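Local coordinates for protein excinuclease ABC, subunit A. (Deinococcus radiodurans, PDB 2VF7) that probably binds DNA and recognises damage as a UvrA-family, zinc-containing ABC ATPase of nucleotide excision repair, here carrying bound ADP, at residues A[58-63]-A[81-86]; A[583-588]-A[751-756]; A[595-600]-A[645-650]; A[614-619]-A[677-682]; A[712-717]-A[737-742]. The protein carries 1 engineered substitution. One frame throughout, in Å; residues are numbered along the deposited sequence. Where two conformers were deposited one is given.

Contact 1: residues A[58-63]-A[81-86]; sequences YAEAQR and GVPDVD
E60 and P83 meet where a helix passes close to a loop, and the glutamate side chain runs outward alongside the proline. Its CB lies 4.2 Å from P83 CG, and its own backbone N is closer still to that ring carbon. CG stands opposite the backbone N (chi1 -180°), after which the chain bends at chi2 (72°), bringing the carboxylate round beside the proline ring. At the tip the two oxygens part company. OE1 rests 3.7 Å from P83 CD and receives a hydrogen bond of 2.6 Å from water 1, which also donates a longer one to P83 O. The loop is therefore tied to the helix by solvent, with no direct hydrogen bond between them. OE2 turns to cations of its own helix, forming a salt bridge with R63 NH1 at 3.2 Å and another with R64 NE. This pairing probably helps to hold the carboxylate in place.

Further packing surrounds this polar centre. One turn before R63, A59 CB touches P83 CG at 3.7 Å, so the edge of the ring fits between alanine and glutamate. R63 runs extended from CG to NE, and V82 CG1 packs against it 3.6 Å from NE, while F77 of helix 77-80 touches both residues. The helix concerned, 49-69, is the one that follows the first P-loop, a hallmark of ABC-type nucleotide-binding domains; the side chain of A59 lies about 10 Å from a bound ADP.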
# COMPACT_ATOMS: atom_id res chain seq x y z
N TYR A 58 12.73 -6.75 13.17
CA TYR A 58 11.43 -6.49 12.57
C TYR A 58 11.54 -5.65 11.29
O TYR A 58 11.02 -6.03 10.24
CB TYR A 58 10.47 -5.85 13.60
CG TYR A 58 9.22 -5.24 13.00
CD1 TYR A 58 8.17 -6.06 12.55
CD2 TYR A 58 9.07 -3.85 12.91
CE1 TYR A 58 7.02 -5.50 12.00
CE2 TYR A 58 7.91 -3.28 12.35
CZ TYR A 58 6.89 -4.13 11.90
OH TYR A 58 5.74 -3.59 11.36
N ALA A 59 12.27 -4.54 11.38
CA ALA A 59 12.38 -3.59 10.28
C ALA A 59 13.01 -4.14 8.99
O ALA A 59 12.53 -3.85 7.89
CB ALA A 59 13.10 -2.34 10.73
N GLU A 60 14.09 -4.91 9.11
CA GLU A 60 14.68 -5.56 7.92
C GLU A 60 13.74 -6.64 7.35
O GLU A 60 13.53 -6.71 6.15
CB GLU A 60 16.08 -6.11 8.26
CG GLU A 60 16.83 -6.81 7.12
CD GLU A 60 17.35 -5.86 6.04
OE1 GLU A 60 17.24 -4.63 6.21
OE2 GLU A 60 17.86 -6.37 5.01
N ALA A 61 13.15 -7.46 8.21
CA ALA A 61 12.17 -8.46 7.78
C ALA A 61 10.97 -7.90 7.02
O ALA A 61 10.47 -8.55 6.10
CB ALA A 61 11.69 -9.27 8.97
N GLN A 62 10.50 -6.71 7.39
CA GLN A 62 9.36 -6.07 6.70
C GLN A 62 9.72 -5.38 5.41
O GLN A 62 8.98 -5.48 4.43
CB GLN A 62 8.61 -5.08 7.59
CG GLN A 62 7.49 -5.71 8.37
CD GLN A 62 6.19 -4.90 8.35
OE1 GLN A 62 5.10 -5.47 8.54
NE2 GLN A 62 6.30 -3.58 8.13
N ARG A 63 10.82 -4.65 5.41
CA ARG A 63 11.38 -4.07 4.19
C ARG A 63 11.53 -5.11 3.06
O ARG A 63 11.17 -4.84 1.93
CB ARG A 63 12.74 -3.45 4.51
CG ARG A 63 13.47 -2.83 3.34
CD ARG A 63 14.96 -2.87 3.60
NE ARG A 63 15.73 -2.72 2.37
CZ ARG A 63 16.50 -3.68 1.85
NH1 ARG A 63 16.63 -4.87 2.44
NH2 ARG A 63 17.16 -3.43 0.72
N GLY A 81 14.07 5.25 5.27
CA GLY A 81 15.27 4.75 5.94
C GLY A 81 15.40 3.22 5.94
O GLY A 81 14.40 2.50 5.89
N VAL A 82 16.64 2.75 5.98
CA VAL A 82 16.94 1.32 6.09
C VAL A 82 17.61 1.03 7.44
O VAL A 82 18.27 1.92 8.00
CB VAL A 82 17.90 0.87 4.97
CG1 VAL A 82 17.54 -0.50 4.50
CG2 VAL A 82 17.84 1.82 3.79
N PRO A 83 17.42 -0.19 8.01
CA PRO A 83 18.24 -0.50 9.19
C PRO A 83 19.73 -0.54 8.84
O PRO A 83 20.10 -0.92 7.73
CB PRO A 83 17.73 -1.88 9.62
CG PRO A 83 16.39 -2.01 8.97
CD PRO A 83 16.51 -1.30 7.68
N ASP A 84 20.57 -0.12 9.78
CA ASP A 84 22.01 -0.17 9.59
C ASP A 84 22.49 -1.54 10.02
O ASP A 84 22.63 -1.82 11.20
CB ASP A 84 22.69 0.94 10.39
CG ASP A 84 24.07 1.30 9.85
OD1 ASP A 84 24.72 0.44 9.21
OD2 ASP A 84 24.51 2.44 10.08
N VAL A 85 22.72 -2.41 9.05
CA VAL A 85 23.10 -3.81 9.32
C VAL A 85 23.77 -4.47 8.09
O VAL A 85 23.31 -4.32 6.96
CB VAL A 85 21.87 -4.62 9.86
CG1 VAL A 85 20.76 -4.72 8.82
CG2 VAL A 85 22.29 -5.98 10.41
N ASP A 86 24.88 -5.18 8.33
CA ASP A 86 25.62 -5.85 7.24
C ASP A 86 24.85 -7.02 6.61
O ASP A 86 24.73 -7.08 5.40
CB ASP A 86 27.00 -6.33 7.72
CG ASP A 86 27.98 -5.20 7.89
OD1 ASP A 86 27.78 -4.17 7.21
OD2 ASP A 86 28.94 -5.33 8.70
O HOH W 1 19.13 -2.96 5.50

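Contact 2: residues A[583-588]-A[751-756]; sequences ITRLVR and GGTVYV
G752 O is gripped by two successive amides of the facing chain. The shorter bond comes from T584 N at 2.7 Å and is nearly straight (172°), although the donor is tilted out of the carbonyl plane; R585 N adds a weak one at 3.3 Å. From there a regular parallel ladder begins. V754 N donates to R585 O, V587 N to V754 O at 2.9 Å, and V756 N to V587 O, so that the segment 583-588 contributes alternately an acceptor and a donor.

The side chains sort onto two faces. On one, V587 and Y755 lie side by side and point the same way, V587 CG1 coming to 3.6 Å from Y755 CD2. T753 OG1 sits above the rim of that tyrosine ring, also beside V587 CG2, and is buried without a polar partner. The phenol OH continues to the carbonyl of E744, whose carboxylate forms a salt bridge with R585 NH2. An alanine in place of Y755 would probably open a gap beside V587 and leave the E744 carbonyl without its hydroxyl partner. On the other face L586 CD2 reaches V754 CG1 at 4.0 Å and lies nearly as close to V756 CG1.

Strand 753-758 runs on in the manner of a Walker B strand of an ABC ATPase. It has strand 785-789 on its far flank, and strand 585-589 forms the outermost strand of the sheet within this chain. Helix 536-551, which follows the second P-loop, packs over the L586, V754 and V756 face through L548 and V545.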
# COMPACT_ATOMS: atom_id res chain seq x y z
N ILE A 583 -3.93 20.35 51.06
CA ILE A 583 -3.67 20.14 49.63
C ILE A 583 -3.84 21.42 48.80
O ILE A 583 -4.92 22.02 48.75
CB ILE A 583 -4.53 19.00 49.03
CG1 ILE A 583 -4.40 17.73 49.86
CG2 ILE A 583 -4.10 18.72 47.58
CD1 ILE A 583 -5.24 16.56 49.36
N THR A 584 -2.76 21.81 48.13
CA THR A 584 -2.67 23.06 47.39
C THR A 584 -2.79 22.81 45.89
O THR A 584 -3.60 23.44 45.21
CB THR A 584 -1.34 23.77 47.69
OG1 THR A 584 -1.23 24.00 49.11
CG2 THR A 584 -1.24 25.10 46.95
N ARG A 585 -1.96 21.90 45.40
CA ARG A 585 -1.92 21.58 43.98
C ARG A 585 -2.19 20.10 43.70
O ARG A 585 -1.88 19.23 44.52
CB ARG A 585 -0.56 21.93 43.40
CG ARG A 585 -0.31 23.40 43.23
CD ARG A 585 0.63 23.62 42.06
NE ARG A 585 1.83 22.77 42.13
CZ ARG A 585 2.53 22.36 41.08
NH1 ARG A 585 2.17 22.71 39.85
NH2 ARG A 585 3.60 21.60 41.25
N LEU A 586 -2.78 19.86 42.54
CA LEU A 586 -2.88 18.56 41.92
C LEU A 586 -1.87 18.57 40.77
O LEU A 586 -1.84 19.50 39.97
CB LEU A 586 -4.31 18.36 41.39
CG LEU A 586 -4.85 17.16 40.59
CD1 LEU A 586 -4.50 17.23 39.12
CD2 LEU A 586 -4.48 15.81 41.18
N VAL A 587 -1.04 17.55 40.72
CA VAL A 587 -0.16 17.32 39.57
C VAL A 587 -0.38 15.90 39.09
O VAL A 587 -0.14 14.96 39.83
CB VAL A 587 1.32 17.55 39.93
CG1 VAL A 587 2.22 16.97 38.86
CG2 VAL A 587 1.59 19.02 40.12
N ARG A 588 -0.85 15.73 37.86
CA ARG A 588 -1.00 14.40 37.32
C ARG A 588 0.10 14.11 36.31
O ARG A 588 0.44 14.95 35.49
CB ARG A 588 -2.40 14.16 36.74
CG ARG A 588 -2.57 14.42 35.25
CD ARG A 588 -3.68 13.55 34.64
NE ARG A 588 -3.44 12.13 34.91
CZ ARG A 588 -4.06 11.13 34.29
NH1 ARG A 588 -4.96 11.37 33.34
NH2 ARG A 588 -3.76 9.88 34.62
N GLY A 751 5.83 21.11 50.85
CA GLY A 751 4.78 20.16 50.48
C GLY A 751 3.56 20.82 49.87
O GLY A 751 3.65 21.93 49.32
N GLY A 752 2.43 20.13 49.94
CA GLY A 752 1.15 20.69 49.49
C GLY A 752 0.61 20.15 48.18
O GLY A 752 -0.60 20.22 47.93
N THR A 753 1.48 19.60 47.34
CA THR A 753 1.03 19.04 46.07
C THR A 753 0.81 17.53 46.15
O THR A 753 1.64 16.80 46.68
CB THR A 753 1.92 19.48 44.85
OG1 THR A 753 1.97 18.44 43.87
CG2 THR A 753 3.34 19.83 45.26
N VAL A 754 -0.33 17.08 45.64
CA VAL A 754 -0.60 15.65 45.48
C VAL A 754 -0.20 15.25 44.06
O VAL A 754 -0.68 15.84 43.08
CB VAL A 754 -2.09 15.29 45.80
CG1 VAL A 754 -3.05 16.10 44.94
CG2 VAL A 754 -2.36 13.80 45.64
N TYR A 755 0.71 14.28 43.95
CA TYR A 755 1.11 13.74 42.65
C TYR A 755 0.39 12.44 42.39
O TYR A 755 0.56 11.48 43.15
CB TYR A 755 2.62 13.49 42.60
CG TYR A 755 3.47 14.73 42.68
CD1 TYR A 755 3.77 15.30 43.91
CD2 TYR A 755 3.96 15.35 41.53
CE1 TYR A 755 4.53 16.44 44.00
CE2 TYR A 755 4.74 16.50 41.61
CZ TYR A 755 5.01 17.03 42.87
OH TYR A 755 5.77 18.16 43.00
N VAL A 756 -0.41 12.39 41.33
CA VAL A 756 -1.02 11.14 40.91
C VAL A 756 -0.35 10.56 39.65
O VAL A 756 -0.27 11.19 38.60
CB VAL A 756 -2.57 11.19 40.82
CG1 VAL A 756 -3.16 11.99 42.00
CG2 VAL A 756 -3.02 11.78 39.51

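Contact 3: residues A[595-600]-A[645-650]; sequences GRTPRS and QGEGWV
R599 lays one face of its guanidinium over E647 CG, with NH1 3.5 Å from that carbon. The glutamate belongs to the turn that follows C644 in a four-cysteine zinc module, whose ligands are C641, C644, C664 and C667, so the arginine joins a neighbouring loop to the knuckle of a zinc finger. The two side chains cross at about a right angle, their planar groups turned 75° apart, and NH1 forms a salt bridge with E647 OE2 at 3.1 Å. At the guanidinium edge NH2 donates to Q645 O; the modelled separation is implausibly short, and its exact length is doubtful. Bends at chi2 and chi3 curl the arginine chain, and NE and NH2 find further acceptors in N635 and the F634 carbonyl. With R640 close by, the carboxylate of E647 probably offsets some of the gathered positive charge.

P598 packs beside this cluster: its CD lies 3.6 Å from E647 OE1, while its CG makes the apolar contact with W649 CB at 4.2 Å, where the tryptophan starts strand 649-652. R671 adds a second tie by donating to the carbonyls of both P598 and G646. One water completes the joint: it donates to E647 OE2 at 2.7 Å and lies 3.3 Å from T597 OG1.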
# COMPACT_ATOMS: atom_id res chain seq x y z
N GLY A 595 5.05 15.73 23.21
CA GLY A 595 4.33 16.28 22.05
C GLY A 595 4.05 15.19 21.03
O GLY A 595 4.59 14.09 21.13
N ARG A 596 3.19 15.49 20.05
CA ARG A 596 2.78 14.52 19.02
C ARG A 596 3.62 14.55 17.73
O ARG A 596 3.54 13.63 16.91
CB ARG A 596 1.29 14.72 18.66
CG ARG A 596 0.29 14.03 19.60
CD ARG A 596 0.36 14.62 21.02
NE ARG A 596 -0.68 14.11 21.92
CZ ARG A 596 -0.60 14.15 23.25
NH1 ARG A 596 0.48 14.66 23.84
NH2 ARG A 596 -1.59 13.65 23.99
N THR A 597 4.40 15.62 17.55
CA THR A 597 5.23 15.85 16.37
C THR A 597 6.66 16.07 16.83
O THR A 597 6.90 16.16 18.03
CB THR A 597 4.76 17.07 15.54
OG1 THR A 597 5.10 18.27 16.25
CG2 THR A 597 3.26 17.01 15.28
N PRO A 598 7.63 16.11 15.88
CA PRO A 598 9.04 16.37 16.24
C PRO A 598 9.44 17.81 16.64
O PRO A 598 10.63 18.05 16.87
CB PRO A 598 9.80 15.92 14.98
CG PRO A 598 8.78 15.22 14.08
CD PRO A 598 7.47 15.84 14.44
N ARG A 599 8.49 18.75 16.70
CA ARG A 599 8.75 20.08 17.28
C ARG A 599 9.25 19.93 18.70
O ARG A 599 10.15 20.64 19.13
CB ARG A 599 7.47 20.87 17.50
CG ARG A 599 6.82 21.44 16.35
CD ARG A 599 6.54 22.90 16.63
NE ARG A 599 7.64 23.67 16.09
CZ ARG A 599 7.80 23.94 14.81
NH1 ARG A 599 6.92 23.51 13.91
NH2 ARG A 599 8.83 24.65 14.43
N SER A 600 8.56 19.05 19.44
CA SER A 600 8.75 18.85 20.87
C SER A 600 10.04 18.12 21.18
O SER A 600 10.46 17.21 20.43
CB SER A 600 7.59 18.06 21.45
OG SER A 600 6.37 18.76 21.29
N GLN A 645 10.20 23.80 8.78
CA GLN A 645 9.69 24.72 9.80
C GLN A 645 10.36 24.47 11.17
O GLN A 645 9.72 24.59 12.22
CB GLN A 645 8.17 24.61 9.91
CG GLN A 645 7.37 25.35 8.84
CD GLN A 645 5.95 25.69 9.32
OE1 GLN A 645 5.55 25.32 10.44
NE2 GLN A 645 5.19 26.39 8.49
N GLY A 646 11.63 24.08 11.14
CA GLY A 646 12.37 23.87 12.38
C GLY A 646 12.13 22.57 13.12
O GLY A 646 12.60 22.41 14.25
N GLU A 647 11.40 21.63 12.50
CA GLU A 647 11.16 20.31 13.11
C GLU A 647 12.30 19.33 12.88
O GLU A 647 12.42 18.34 13.60
CB GLU A 647 9.85 19.71 12.60
CG GLU A 647 8.66 20.61 12.85
CD GLU A 647 7.33 19.92 12.75
OE1 GLU A 647 7.27 18.74 12.30
OE2 GLU A 647 6.32 20.56 13.12
N GLY A 648 13.14 19.60 11.89
CA GLY A 648 14.34 18.81 11.62
C GLY A 648 14.04 17.56 10.83
O GLY A 648 14.93 16.96 10.24
N TRP A 649 12.76 17.19 10.84
CA TRP A 649 12.24 15.95 10.28
C TRP A 649 11.01 16.17 9.42
O TRP A 649 10.25 17.11 9.64
CB TRP A 649 11.94 14.96 11.40
CG TRP A 649 13.06 14.00 11.62
CD1 TRP A 649 13.28 12.82 10.95
CD2 TRP A 649 14.14 14.14 12.54
NE1 TRP A 649 14.42 12.20 11.42
CE2 TRP A 649 14.97 13.00 12.38
CE3 TRP A 649 14.49 15.11 13.47
CZ2 TRP A 649 16.11 12.81 13.13
CZ3 TRP A 649 15.61 14.92 14.22
CH2 TRP A 649 16.42 13.77 14.05
N VAL A 650 10.84 15.31 8.42
CA VAL A 650 9.74 15.44 7.46
C VAL A 650 8.93 14.15 7.34
O VAL A 650 9.50 13.04 7.32
CB VAL A 650 10.26 15.94 6.08
CG1 VAL A 650 10.86 14.79 5.24
CG2 VAL A 650 9.15 16.66 5.32
O HOH W 2 4.12 20.94 14.63

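Contact 4: residues A[614-619]-A[677-682]; sequences KLFAAT and LEVEYR
Y681 sets its CB squarely over the face of the F616 ring, 3.8 Å from the centroid and only 10° off the normal, a CH-pi contact. With its CG anti to the backbone N (chi1 167°), the tyrosine ring swings on towards L615, whose CB sits over one face 4.2 Å from the centroid. R682 CG lies over the opposite face, so the phenol is sandwiched between aliphatic carbons. F616 thus receives a methylene on its face, while V679 O lies near the plane of the ring, 3.7 Å from CE2. V679, the third main participant, brings CG1 to 3.3 Å from T619 OG1. T619 OG1 donates to F616 O at 2.6 Å, in the carbonyl plane, which fixes the rotation of the hydroxyl at the helix end. An alanine at F616 would probably leave Y681 CB without its aromatic platform and open a gap beneath the loop.

Away from the annotated sites, the contact joins the end of helix 609-617 to the loop before helix 686-690. I686 and V689 of the latter helix also pack on F616, and T619 is the N-cap residue of helix 620-624, whose L621 and A622 touch V679.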
# COMPACT_ATOMS: atom_id res chain seq x y z
N LYS A 614 19.18 32.96 24.81
CA LYS A 614 19.76 34.13 25.50
C LYS A 614 21.31 34.16 25.45
O LYS A 614 21.90 35.20 25.19
CB LYS A 614 19.25 34.11 26.94
CG LYS A 614 19.59 35.29 27.77
CD LYS A 614 19.35 34.99 29.25
CE LYS A 614 20.58 34.34 29.93
NZ LYS A 614 20.60 32.85 29.80
N LEU A 615 21.95 33.02 25.68
CA LEU A 615 23.42 32.92 25.72
C LEU A 615 24.03 33.01 24.34
O LEU A 615 25.19 33.39 24.18
CB LEU A 615 23.88 31.59 26.34
CG LEU A 615 23.61 31.25 27.82
CD1 LEU A 615 24.02 29.82 28.15
CD2 LEU A 615 24.29 32.26 28.77
N PHE A 616 23.27 32.59 23.33
CA PHE A 616 23.69 32.70 21.93
C PHE A 616 23.54 34.13 21.41
O PHE A 616 24.40 34.62 20.69
CB PHE A 616 22.92 31.69 21.05
CG PHE A 616 23.57 30.32 20.99
CD1 PHE A 616 23.30 29.36 21.95
CD2 PHE A 616 24.46 30.00 19.96
CE1 PHE A 616 23.92 28.11 21.92
CE2 PHE A 616 25.08 28.77 19.91
CZ PHE A 616 24.81 27.81 20.88
N ALA A 617 22.45 34.79 21.79
CA ALA A 617 22.18 36.16 21.40
C ALA A 617 23.18 37.17 21.97
O ALA A 617 23.24 38.31 21.49
CB ALA A 617 20.78 36.54 21.81
N ALA A 618 23.96 36.75 22.97
CA ALA A 618 24.95 37.62 23.64
C ALA A 618 26.40 37.46 23.14
O ALA A 618 27.33 38.01 23.73
CB ALA A 618 24.89 37.41 25.13
N THR A 619 26.59 36.71 22.05
CA THR A 619 27.92 36.44 21.50
C THR A 619 28.34 37.53 20.54
O THR A 619 27.47 38.19 19.94
CB THR A 619 27.99 35.05 20.79
OG1 THR A 619 26.90 34.92 19.88
CG2 THR A 619 27.93 33.93 21.80
N LEU A 677 23.96 28.74 12.05
CA LEU A 677 24.84 27.72 12.63
C LEU A 677 26.31 28.15 12.60
O LEU A 677 27.18 27.46 13.15
CB LEU A 677 24.67 26.36 11.91
CG LEU A 677 23.29 25.69 11.84
CD1 LEU A 677 23.24 24.74 10.66
CD2 LEU A 677 22.98 24.96 13.12
N GLU A 678 26.55 29.29 11.96
CA GLU A 678 27.87 29.95 11.97
C GLU A 678 28.20 30.61 13.31
O GLU A 678 29.36 30.95 13.56
CB GLU A 678 27.94 31.00 10.85
CG GLU A 678 27.93 30.43 9.44
CD GLU A 678 28.19 31.49 8.38
OE1 GLU A 678 28.30 31.13 7.18
OE2 GLU A 678 28.28 32.69 8.75
N VAL A 679 27.18 30.82 14.14
CA VAL A 679 27.32 31.45 15.46
C VAL A 679 27.60 30.39 16.53
O VAL A 679 26.83 29.44 16.69
CB VAL A 679 26.06 32.29 15.87
CG1 VAL A 679 26.27 33.02 17.20
CG2 VAL A 679 25.67 33.28 14.75
N GLU A 680 28.70 30.57 17.27
CA GLU A 680 29.07 29.62 18.32
C GLU A 680 29.22 30.23 19.72
O GLU A 680 29.94 31.22 19.92
CB GLU A 680 30.36 28.90 17.95
CG GLU A 680 30.31 28.09 16.67
CD GLU A 680 31.70 27.63 16.25
OE1 GLU A 680 32.69 28.20 16.73
OE2 GLU A 680 31.81 26.69 15.44
N TYR A 681 28.53 29.62 20.67
CA TYR A 681 28.72 29.87 22.10
C TYR A 681 29.66 28.79 22.64
O TYR A 681 29.30 27.59 22.66
CB TYR A 681 27.38 29.82 22.85
CG TYR A 681 27.49 29.74 24.36
CD1 TYR A 681 27.90 30.84 25.13
CD2 TYR A 681 27.15 28.57 25.04
CE1 TYR A 681 28.00 30.77 26.52
CE2 TYR A 681 27.24 28.50 26.42
CZ TYR A 681 27.66 29.59 27.15
OH TYR A 681 27.73 29.48 28.51
N ARG A 682 30.84 29.21 23.06
CA ARG A 682 31.89 28.35 23.59
C ARG A 682 32.23 27.17 22.69
O ARG A 682 32.29 26.02 23.15
CB ARG A 682 31.55 27.86 25.01
CG ARG A 682 31.86 28.85 26.12
CD ARG A 682 31.92 28.08 27.44
NE ARG A 682 30.59 27.87 28.01
CZ ARG A 682 30.25 26.82 28.76
NH1 ARG A 682 31.12 25.86 29.03
NH2 ARG A 682 29.01 26.74 29.25

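Contact 5: residues A[712-717]-A[737-742]; sequences DTLREV and QRIKLA
A742 CB meets the neighbouring helix at L714 CD2 (3.8 Å) and T713 O (3.6 Å). The close CA approach of T713 and A742 is probably allowed by the small alanine side chain, and the short helical segments pass 9.0 Å apart with their directions 135° from one another. T713 takes the rotamer that puts OG1 between the backbone N and the carbonyl carbon (chi1 56°), which turns the hydroxyl back to hydrogen-bond A710 O in its own helix. Its OG1 also lies 3.3 Å from A742 O, but no hydrogen bond forms across the contact. L714 brings its CD2 branch also to I739 CG2, at 4.2 Å.

V717, at the C-terminal end of the segment 712-717, meets R738 with a chi1 of 100°, well off a staggered position. This unusual rotation lays CG1 against R738 O at 3.5 Å and close to R738 CB, while CG2 faces L741 CD2. R738 passes its CD 3.5 Å from V717 O; beyond it the bend at chi3 turns the guanidinium to bring the same oxygen to its edge, near its plane. NE is bonded to G734 O of its own helix; since the arginine was modelled in two conformers, the position of its tip is less certain.

The buried pair lies just behind the LSGGE sequence of the ABC signature, from which helix 733-743 runs. L772 of helix 766-781 packs on both V717 and L741, and M602 of helix 602-605 touches both L714 and I739.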
# COMPACT_ATOMS: atom_id res chain seq x y z
N ASP A 712 19.82 18.40 35.84
CA ASP A 712 20.14 17.57 37.01
C ASP A 712 19.00 16.61 37.38
O ASP A 712 19.26 15.43 37.68
CB ASP A 712 20.52 18.47 38.22
CG ASP A 712 21.28 17.72 39.30
OD1 ASP A 712 22.36 17.15 39.00
OD2 ASP A 712 20.81 17.71 40.46
N THR A 713 17.76 17.11 37.38
CA THR A 713 16.56 16.28 37.60
C THR A 713 16.34 15.24 36.48
O THR A 713 15.89 14.13 36.73
CB THR A 713 15.25 17.12 37.75
OG1 THR A 713 15.08 17.96 36.59
CG2 THR A 713 15.29 17.95 38.99
N LEU A 714 16.68 15.59 35.25
CA LEU A 714 16.63 14.64 34.15
C LEU A 714 17.67 13.55 34.29
O LEU A 714 17.49 12.45 33.80
CB LEU A 714 16.82 15.34 32.83
CG LEU A 714 15.65 16.21 32.41
CD1 LEU A 714 16.10 17.07 31.24
CD2 LEU A 714 14.43 15.34 32.01
N ARG A 715 18.76 13.88 34.96
CA ARG A 715 19.87 12.94 35.10
C ARG A 715 19.58 11.99 36.25
O ARG A 715 19.70 10.78 36.09
CB ARG A 715 21.18 13.69 35.30
CG ARG A 715 22.37 13.01 34.66
CD ARG A 715 23.63 13.89 34.73
NE ARG A 715 24.83 13.09 34.98
CZ ARG A 715 25.20 12.65 36.18
NH1 ARG A 715 24.48 12.93 37.26
NH2 ARG A 715 26.31 11.93 36.32
N GLU A 716 19.18 12.57 37.38
CA GLU A 716 18.72 11.83 38.57
C GLU A 716 17.63 10.78 38.28
O GLU A 716 17.52 9.77 38.99
CB GLU A 716 18.20 12.81 39.63
CG GLU A 716 19.27 13.41 40.53
CD GLU A 716 18.75 14.55 41.41
OE1 GLU A 716 18.27 15.57 40.87
OE2 GLU A 716 18.85 14.42 42.66
N VAL A 717 16.82 11.04 37.27
CA VAL A 717 15.62 10.24 37.02
C VAL A 717 15.89 9.13 35.97
O VAL A 717 15.04 8.28 35.68
CB VAL A 717 14.40 11.20 36.72
CG1 VAL A 717 14.09 11.33 35.23
CG2 VAL A 717 13.19 10.80 37.53
N GLN A 737 7.15 9.90 30.43
CA GLN A 737 6.64 10.00 31.80
C GLN A 737 7.69 10.61 32.75
O GLN A 737 7.39 11.50 33.54
CB GLN A 737 6.18 8.63 32.32
CG GLN A 737 5.51 8.70 33.71
CD GLN A 737 4.52 7.56 34.00
OE1 GLN A 737 4.41 6.59 33.24
NE2 GLN A 737 3.75 7.71 35.09
N ARG A 738 8.92 10.10 32.66
CA ARG A 738 10.03 10.56 33.49
C ARG A 738 10.49 11.99 33.18
O ARG A 738 11.01 12.64 34.06
CB ARG A 738 11.21 9.58 33.39
CG ARG A 738 10.98 8.23 34.06
CD ARG A 738 12.19 7.33 33.93
NE ARG A 738 12.24 6.62 32.65
CZ ARG A 738 13.35 6.08 32.12
NH1 ARG A 738 14.53 6.17 32.75
NH2 ARG A 738 13.29 5.43 30.96
N ILE A 739 10.31 12.47 31.96
CA ILE A 739 10.62 13.86 31.59
C ILE A 739 9.63 14.81 32.30
O ILE A 739 10.03 15.85 32.85
CB ILE A 739 10.57 14.08 30.05
CG1 ILE A 739 11.49 13.10 29.32
CG2 ILE A 739 10.92 15.51 29.65
CD1 ILE A 739 11.55 13.30 27.81
N LYS A 740 8.35 14.43 32.29
CA LYS A 740 7.27 15.20 32.91
C LYS A 740 7.46 15.26 34.40
O LYS A 740 7.19 16.29 35.03
CB LYS A 740 5.92 14.56 32.62
CG LYS A 740 5.42 14.68 31.19
CD LYS A 740 4.32 13.67 31.00
CE LYS A 740 4.04 13.43 29.56
NZ LYS A 740 2.92 14.27 29.10
N LEU A 741 7.88 14.13 34.98
CA LEU A 741 8.19 14.03 36.39
C LEU A 741 9.34 14.94 36.79
O LEU A 741 9.24 15.62 37.81
CB LEU A 741 8.54 12.59 36.75
CG LEU A 741 8.66 12.15 38.21
CD1 LEU A 741 7.46 12.61 39.04
CD2 LEU A 741 8.84 10.63 38.31
N ALA A 742 10.41 14.95 36.00
CA ALA A 742 11.60 15.74 36.32
C ALA A 742 11.30 17.24 36.26
O ALA A 742 11.83 18.02 37.06
CB ALA A 742 12.75 15.38 35.41

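Read together, the five contacts illustrate how chemistry follows place. Contact 5 is wholly buried and relies on apolar side chains between helices, without a hydrogen bond across it; contact 2, partly buried, is the one built on backbone bonds. Their centres lie about 17 Å apart, and helix 733-743 leads on to strand 753-758, so they serve neighbouring elements of the second ATPase. Contact 1, at the surface of the first, is bridged by a water and proline packing, its salt bridges staying within the helix. Contact 3 also uses water, with a salt bridge across it, but beside zinc. Contact 4, farthest from the chain centre, substitutes aromatic faces for charge, and its segments alternate along the chain with those of contact 3.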